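Local structure of 3-phytase (Klebsiella pneumoniae, 2WNH) at residues H59-V64 / A105-D110; V93-L98 / V118-A123. The protein probably hydrolyses phytate (inositol hexakisphosphate), releasing phosphate from the 3-position of the inositol ring. The protein carries 3 engineered substitutions. All blocks are in the same frame, centred on the assembly; numbering follows the deposited sequence.

Contact 1 (H59-V64 / A105-D110); sequences HGYAAV and AQALVD
Tyr-61 reaches from helix 58-77 across to helix 99-112, where its ring meets Ala-107 and its hydroxyl meets Asp-110. From CB, the first torsion puts CG anti to the backbone N (chi1 -166°), which swings the ring out toward residues 105-110, so that one face lies against Ala-107. The CB of Ala-107 stands 3.5 Å from the Tyr-61 ring centroid and 5° off its normal, a CH-pi contact. Ring carbons CG, CD1, CD2 and CE2 all have Ala-107 CB as nearest partner, CE2 closest at 3.6 Å. Farther out, Tyr-61 CE1 is 3.4 Å from Asp-110 OD2, while CZ lies 3.5 Å from the CA of Ala-107. At the tip, Tyr-61 OH donates a 2.6 Å hydrogen bond to Asp-110 OD2, at the ring edge. The hydroxyl meets OD2 on the anti side, somewhat out of the carboxylate plane, and the carboxylate is turned 75° from the ring. This is helix-on-helix packing in the alpha/beta part of the histidine phosphatase fold; the axes of segments 59-64 and 105-110 approach to 8.5 Å. Val-64 CG1 touches Ala-107 CB at 3.6 Å and presses on Leu-108 CG at 3.5 Å, tighter than usual for carbons. OD2 of buried Asp-110 is gripped twice at the subunit interface, by Tyr-61 OH and by His-59 ND1 of the second subunit, whose Asn-221 ND2 bonds OD1. Gln-106 OE1 bonds Thr-50 OG1 there too.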
ATOM      1  N   HIS B  59      10.123  15.521  16.725  1.00 13.12           N
ATOM      2  CA  HIS B  59      11.187  15.237  15.773  1.00 12.82           C
ATOM      3  C   HIS B  59      11.998  14.004  16.229  1.00 14.66           C
ATOM      4  O   HIS B  59      12.361  13.119  15.419  1.00 15.17           O
ATOM      5  CB  HIS B  59      12.071  16.481  15.629  1.00 14.38           C
ATOM      6  CG  HIS B  59      13.213  16.329  14.669  1.00 14.04           C
ATOM      7  ND1 HIS B  59      13.216  16.941  13.432  1.00 13.92           N
ATOM      8  CD2 HIS B  59      14.410  15.694  14.781  1.00 17.53           C
ATOM      9  CE1 HIS B  59      14.361  16.675  12.819  1.00 15.23           C
ATOM     10  NE2 HIS B  59      15.102  15.924  13.618  1.00 15.41           N
ATOM     11  N   GLY B  60      12.236  13.932  17.538  1.00 13.05           N
ATOM     12  CA  GLY B  60      12.883  12.751  18.140  1.00 13.06           C
ATOM     13  C   GLY B  60      12.100  11.478  17.870  1.00 13.08           C
ATOM     14  O   GLY B  60      12.684  10.460  17.495  1.00 14.37           O
ATOM     15  N   TYR B  61      10.785  11.523  18.072  1.00 12.98           N
ATOM     16  CA  TYR B  61       9.945  10.343  17.790  1.00 11.96           C
ATOM     17  C   TYR B  61      10.080   9.965  16.309  1.00 12.83           C
ATOM     18  O   TYR B  61      10.311   8.792  15.986  1.00 13.14           O
ATOM     19  CB  TYR B  61       8.492  10.664  18.127  1.00 12.95           C
ATOM     20  CG  TYR B  61       7.582   9.464  18.202  1.00 13.61           C
ATOM     21  CD1 TYR B  61       7.060   8.885  17.042  1.00 12.74           C
ATOM     22  CD2 TYR B  61       7.225   8.910  19.443  1.00 12.33           C
ATOM     23  CE1 TYR B  61       6.204   7.789  17.114  1.00 12.47           C
ATOM     24  CE2 TYR B  61       6.370   7.786  19.522  1.00 12.42           C
ATOM     25  CZ  TYR B  61       5.863   7.253  18.337  1.00 14.18           C
ATOM     26  OH  TYR B  61       5.043   6.158  18.379  1.00 14.96           O
ATOM     27  N   ALA B  62       9.939  10.951  15.414  1.00 13.11           N
ATOM     28  CA  ALA B  62      10.044  10.702  13.967  1.00 13.23           C
ATOM     29  C   ALA B  62      11.370  10.069  13.567  1.00 12.44           C
ATOM     30  O   ALA B  62      11.390   9.140  12.786  1.00 13.51           O
ATOM     31  CB  ALA B  62       9.802  11.981  13.170  1.00 13.12           C
ATOM     32  N   ALA B  63      12.482  10.560  14.120  1.00 13.36           N
ATOM     33  CA  ALA B  63      13.787   9.975  13.822  1.00 12.88           C
ATOM     34  C   ALA B  63      13.903   8.531  14.306  1.00 13.79           C
ATOM     35  O   ALA B  63      14.494   7.698  13.626  1.00 13.23           O
ATOM     36  CB  ALA B  63      14.900  10.825  14.423  1.00 13.91           C
ATOM     37  N   VAL B  64      13.323   8.254  15.475  1.00 13.11           N
ATOM     38  CA  VAL B  64      13.326   6.889  16.027  1.00 14.39           C
ATOM     39  C   VAL B  64      12.442   5.964  15.172  1.00 14.64           C
ATOM     40  O   VAL B  64      12.850   4.839  14.848  1.00 14.17           O
ATOM     41  CB  VAL B  64      12.972   6.859  17.532  1.00 14.19           C
ATOM     42  CG1 VAL B  64      12.845   5.407  18.019  1.00 13.24           C
ATOM     43  CG2 VAL B  64      14.093   7.535  18.340  1.00 15.53           C
ATOM     44  N   ALA B 105      10.556   3.793  23.023  1.00 13.61           N
ATOM     45  CA  ALA B 105      10.186   2.386  22.837  1.00 12.98           C
ATOM     46  C   ALA B 105       8.945   2.270  21.937  1.00 13.28           C
ATOM     47  O   ALA B 105       8.925   1.432  21.041  1.00 12.67           O
ATOM     48  CB  ALA B 105       9.944   1.733  24.187  1.00 11.80           C
ATOM     49  N   GLN B 106       7.914   3.074  22.199  1.00 14.02           N
ATOM     50  CA  GLN B 106       6.745   3.118  21.300  1.00 13.76           C
ATOM     51  C   GLN B 106       7.141   3.448  19.855  1.00 14.56           C
ATOM     52  O   GLN B 106       6.701   2.761  18.924  1.00 13.19           O
ATOM     53  CB  GLN B 106       5.706   4.125  21.811  1.00 14.85           C
ATOM     54  CG  GLN B 106       5.055   3.703  23.141  1.00 15.27           C
ATOM     55  CD  GLN B 106       4.093   4.747  23.630  1.00 20.23           C
ATOM     56  OE1 GLN B 106       3.006   4.435  24.163  1.00 23.09           O
ATOM     57  NE2 GLN B 106       4.464   5.991  23.444  1.00 15.64           N
ATOM     58  N   ALA B 107       7.991   4.461  19.673  1.00 13.75           N
ATOM     59  CA  ALA B 107       8.446   4.856  18.328  1.00 13.80           C
ATOM     60  C   ALA B 107       9.139   3.724  17.586  1.00 13.21           C
ATOM     61  O   ALA B 107       8.912   3.549  16.376  1.00 13.52           O
ATOM     62  CB  ALA B 107       9.346   6.104  18.392  1.00 13.67           C
ATOM     63  N   LEU B 108       9.972   2.942  18.282  1.00 13.44           N
ATOM     64  CA  LEU B 108      10.701   1.871  17.606  1.00 12.58           C
ATOM     65  C   LEU B 108       9.765   0.808  17.066  1.00 12.96           C
ATOM     66  O   LEU B 108       9.952   0.391  15.924  1.00 14.23           O
ATOM     67  CB  LEU B 108      11.700   1.186  18.553  1.00 13.51           C
ATOM     68  CG  LEU B 108      12.968   2.027  18.758  1.00 13.61           C
ATOM     69  CD1 LEU B 108      13.835   1.536  19.942  1.00 13.91           C
ATOM     70  CD2 LEU B 108      13.845   2.054  17.488  1.00 14.45           C
ATOM     71  N   VAL B 109       8.755   0.410  17.851  1.00 12.48           N
ATOM     72  CA  VAL B 109       7.828  -0.648  17.379  1.00 13.30           C
ATOM     73  C   VAL B 109       6.762  -0.097  16.420  1.00 14.11           C
ATOM     74  O   VAL B 109       6.281  -0.816  15.534  1.00 14.16           O
ATOM     75  CB  VAL B 109       7.227  -1.494  18.530  1.00 13.57           C
ATOM     76  CG1 VAL B 109       8.309  -2.377  19.138  1.00 15.02           C
ATOM     77  CG2 VAL B 109       6.577  -0.592  19.599  1.00 15.47           C
ATOM     78  N   ASP B 110       6.414   1.181  16.594  1.00 13.68           N
ATOM     79  CA  ASP B 110       5.572   1.941  15.639  1.00 13.68           C
ATOM     80  C   ASP B 110       6.185   1.881  14.223  1.00 13.85           C
ATOM     81  O   ASP B 110       5.487   1.615  13.246  1.00 14.13           O
ATOM     82  CB  ASP B 110       5.493   3.410  16.133  1.00 12.51           C
ATOM     83  CG  ASP B 110       4.257   4.175  15.627  1.00 15.81           C
ATOM     84  OD1 ASP B 110       3.410   3.653  14.869  1.00 13.85           O
ATOM     85  OD2 ASP B 110       4.138   5.355  16.028  1.00 16.12           O
TER

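Contact 2 (V93-L98 / V118-A123); sequences VRASPL and VAIHYA. Engineered in segment 118-123: Ala-123 (natural residue Val).
The carbonyl oxygen of His-121 is approached by two groups of strand 91-95: Ala-95 N donates to His-121 O at 2.9 Å with a nearly straight N-H...O angle of 172°, and Arg-94 CA adds a CA-H...O contact to it at 3.4 Å. Together with the bond from His-121 N to Val-93 O, also 2.9 Å, this makes a single parallel beta bridge between Arg-94 and His-121. The intervening chain includes helix 99-112, so the connection resembles a beta-alpha-beta unit, although 118-123 is not a regular strand; the bridge lies on the flank of strand 91-95 away from its sheet partner, strand 284-289. The bond from His-121 N to Val-93 O is more bent, at 137°, and its donor is tilted from the carbonyl plane. With CG beside the backbone N (chi1 -47°), the His-121 ring turns its edge to the same acceptor, CD2 lying 3.2 Å from Val-93 O; the ring also stacks on Tyr-92. On the helix side, Val-93 CG1 packs on Ile-120 CG2 at 3.7 Å, the two side chains crossing at a slant. The Arg-94 guanidinium instead forms a salt bridge with Asp-128. Water extends the pairing at both ends: water 1 accepts from Val-93 N and donates to Ala-119 O, while water 2 donates to Ala-95 O at 2.7 Å and accepts from the N of engineered Ala-123 at 2.8 Å.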
ATOM      1  N   VAL B  93       9.426  -5.736  24.649  1.00 14.54           N
ATOM      2  CA  VAL B  93      10.006  -4.394  24.820  1.00 15.34           C
ATOM      3  C   VAL B  93       9.904  -3.949  26.262  1.00 15.15           C
ATOM      4  O   VAL B  93       8.801  -3.871  26.830  1.00 15.55           O
ATOM      5  CB  VAL B  93       9.315  -3.351  23.900  1.00 15.05           C
ATOM      6  CG1 VAL B  93       9.994  -1.997  24.042  1.00 15.67           C
ATOM      7  CG2 VAL B  93       9.348  -3.822  22.424  1.00 14.97           C
ATOM      8  N   ARG B  94      11.064  -3.662  26.863  1.00 14.95           N
ATOM      9  CA  ARG B  94      11.123  -3.169  28.236  1.00 14.58           C
ATOM     10  C   ARG B  94      11.823  -1.795  28.253  1.00 14.65           C
ATOM     11  O   ARG B  94      12.992  -1.676  27.898  1.00 15.04           O
ATOM     12  CB  ARG B  94      11.865  -4.181  29.123  1.00 14.48           C
ATOM     13  CG  ARG B  94      11.975  -3.712  30.583  1.00 15.15           C
ATOM     14  CD  ARG B  94      12.226  -4.875  31.517  1.00 16.65           C
ATOM     15  NE  ARG B  94      12.633  -4.431  32.856  1.00 16.66           N
ATOM     16  CZ  ARG B  94      12.749  -5.264  33.876  1.00 17.95           C
ATOM     17  NH1 ARG B  94      12.428  -6.552  33.701  1.00 17.15           N
ATOM     18  NH2 ARG B  94      13.171  -4.824  35.063  1.00 16.33           N
ATOM     19  N   ALA B  95      11.059  -0.769  28.613  1.00 15.05           N
ATOM     20  CA  ALA B  95      11.537   0.609  28.658  1.00 15.19           C
ATOM     21  C   ALA B  95      11.710   1.083  30.087  1.00 15.69           C
ATOM     22  O   ALA B  95      10.889   0.780  30.960  1.00 15.13           O
ATOM     23  CB  ALA B  95      10.570   1.534  27.931  1.00 14.85           C
ATOM     24  N   SER B  96      12.753   1.884  30.307  1.00 15.58           N
ATOM     25  CA  SER B  96      12.871   2.677  31.532  1.00 15.83           C
ATOM     26  C   SER B  96      11.569   3.507  31.717  1.00 15.92           C
ATOM     27  O   SER B  96      10.974   3.963  30.718  1.00 15.44           O
ATOM     28  CB  SER B  96      14.106   3.574  31.417  1.00 16.46           C
ATOM     29  OG  SER B  96      14.039   4.603  32.376  1.00 21.13           O
ATOM     30  N   PRO B  97      11.082   3.663  32.979  1.00 15.96           N
ATOM     31  CA  PRO B  97       9.746   4.254  33.149  1.00 17.49           C
ATOM     32  C   PRO B  97       9.603   5.747  32.853  1.00 17.15           C
ATOM     33  O   PRO B  97       8.465   6.247  32.873  1.00 19.06           O
ATOM     34  CB  PRO B  97       9.392   3.934  34.626  1.00 18.26           C
ATOM     35  CG  PRO B  97      10.698   3.787  35.307  1.00 17.70           C
ATOM     36  CD  PRO B  97      11.665   3.221  34.266  1.00 17.40           C
ATOM     37  N   LEU B  98      10.695   6.441  32.542  1.00 17.49           N
ATOM     38  CA  LEU B  98      10.611   7.872  32.196  1.00 17.38           C
ATOM     39  C   LEU B  98       9.810   8.015  30.896  1.00 18.64           C
ATOM     40  O   LEU B  98       9.796   7.097  30.055  1.00 17.62           O
ATOM     41  CB  LEU B  98      12.003   8.509  32.029  1.00 19.41           C
ATOM     42  CG  LEU B  98      12.749   8.894  33.314  1.00 20.56           C
ATOM     43  CD1 LEU B  98      13.322   7.657  33.961  1.00 22.02           C
ATOM     44  CD2 LEU B  98      13.861   9.875  33.023  1.00 23.36           C
ATOM     45  N   VAL B 118       1.608  -2.463  18.583  1.00 15.15           N
ATOM     46  CA  VAL B 118       2.500  -3.221  19.468  1.00 15.08           C
ATOM     47  C   VAL B 118       2.682  -2.450  20.777  1.00 16.03           C
ATOM     48  O   VAL B 118       2.996  -1.248  20.766  1.00 15.15           O
ATOM     49  CB  VAL B 118       3.851  -3.525  18.800  1.00 14.51           C
ATOM     50  CG1 VAL B 118       4.748  -4.338  19.750  1.00 15.44           C
ATOM     51  CG2 VAL B 118       3.616  -4.315  17.489  1.00 15.32           C
ATOM     52  N   ALA B 119       2.437  -3.139  21.891  1.00 17.02           N
ATOM     53  CA  ALA B 119       2.590  -2.528  23.220  1.00 17.98           C
ATOM     54  C   ALA B 119       4.010  -2.652  23.753  1.00 17.89           C
ATOM     55  O   ALA B 119       4.834  -3.449  23.258  1.00 19.82           O
ATOM     56  CB  ALA B 119       1.593  -3.129  24.214  1.00 18.63           C
ATOM     57  N   ILE B 120       4.307  -1.837  24.758  1.00 17.70           N
ATOM     58  CA  ILE B 120       5.597  -1.888  25.426  1.00 17.58           C
ATOM     59  C   ILE B 120       5.357  -2.172  26.920  1.00 18.14           C
ATOM     60  O   ILE B 120       4.199  -2.154  27.398  1.00 19.97           O
ATOM     61  CB  ILE B 120       6.412  -0.572  25.217  1.00 19.01           C
ATOM     62  CG1 ILE B 120       5.656   0.620  25.813  1.00 21.09           C
ATOM     63  CG2 ILE B 120       6.703  -0.371  23.720  1.00 18.13           C
ATOM     64  CD1 ILE B 120       6.561   1.717  26.308  1.00 20.97           C
ATOM     65  N   HIS B 121       6.430  -2.455  27.653  1.00 17.77           N
ATOM     66  CA  HIS B 121       6.315  -2.748  29.093  1.00 16.86           C
ATOM     67  C   HIS B 121       7.287  -1.876  29.888  1.00 16.54           C
ATOM     68  O   HIS B 121       8.369  -1.537  29.401  1.00 17.31           O
ATOM     69  CB  HIS B 121       6.587  -4.228  29.372  1.00 17.34           C
ATOM     70  CG  HIS B 121       5.847  -5.148  28.450  1.00 19.34           C
ATOM     71  ND1 HIS B 121       4.589  -5.635  28.731  1.00 25.98           N
ATOM     72  CD2 HIS B 121       6.171  -5.621  27.222  1.00 19.96           C
ATOM     73  CE1 HIS B 121       4.177  -6.391  27.725  1.00 21.74           C
ATOM     74  NE2 HIS B 121       5.124  -6.412  26.807  1.00 23.74           N
ATOM     75  N   TYR B 122       6.874  -1.474  31.086  1.00 16.69           N
ATOM     76  CA  TYR B 122       7.741  -0.671  31.948  1.00 17.51           C
ATOM     77  C   TYR B 122       7.279  -0.868  33.387  1.00 18.71           C
ATOM     78  O   TYR B 122       6.119  -1.227  33.635  1.00 17.71           O
ATOM     79  CB  TYR B 122       7.693   0.808  31.558  1.00 18.26           C
ATOM     80  CG  TYR B 122       6.302   1.380  31.473  1.00 19.85           C
ATOM     81  CD1 TYR B 122       5.570   1.289  30.288  1.00 22.31           C
ATOM     82  CD2 TYR B 122       5.716   2.016  32.575  1.00 24.18           C
ATOM     83  CE1 TYR B 122       4.292   1.802  30.194  1.00 23.73           C
ATOM     84  CE2 TYR B 122       4.419   2.537  32.486  1.00 26.17           C
ATOM     85  CZ  TYR B 122       3.724   2.424  31.291  1.00 26.22           C
ATOM     86  OH  TYR B 122       2.455   2.928  31.169  1.00 28.43           O
ATOM     87  N   ALA B 123       8.186  -0.614  34.325  1.00 19.84           N
ATOM     88  CA  ALA B 123       7.887  -0.836  35.741  1.00 21.96           C
ATOM     89  C   ALA B 123       6.811   0.125  36.241  1.00 25.27           C
ATOM     90  O   ALA B 123       6.762   1.273  35.815  1.00 24.73           O
ATOM     91  CB  ALA B 123       9.158  -0.705  36.569  1.00 22.66           C
TER
HETATM   92  O   HOH W   1       6.514  -5.739  23.892  1.00 20.53           O
HETATM   93  O   HOH W   2      10.796  -0.095  33.510  1.00 16.62           O

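How the contacts relate
Contacts 1 and 2 have centres about 13 Å apart. Segment 105-110 links the two: Ala-107, Leu-108 and Asp-110 meet helix 58-77, while Ala-105 and Val-109 rest on strand 91-95. Ala-105 CB lies 3.7 Å from Val-93 CG1 and 3.8 Å from Ala-95 CB, and Val-109 CG1 is 3.7 Å from Val-93 CG2. The result is a layered order of helix, helix, strand. Both contacts touch the second subunit, contact 1 through hydrogen bonds and packing, contact 2 through Ala-119 on its Pro-223. Both lie away from His-358, a magnesium ligand in a structure of this protein, though no magnesium is bound here; a glycerol, probably from the crystallisation liquor, weakly hydrogen-bonds Tyr-61 OH.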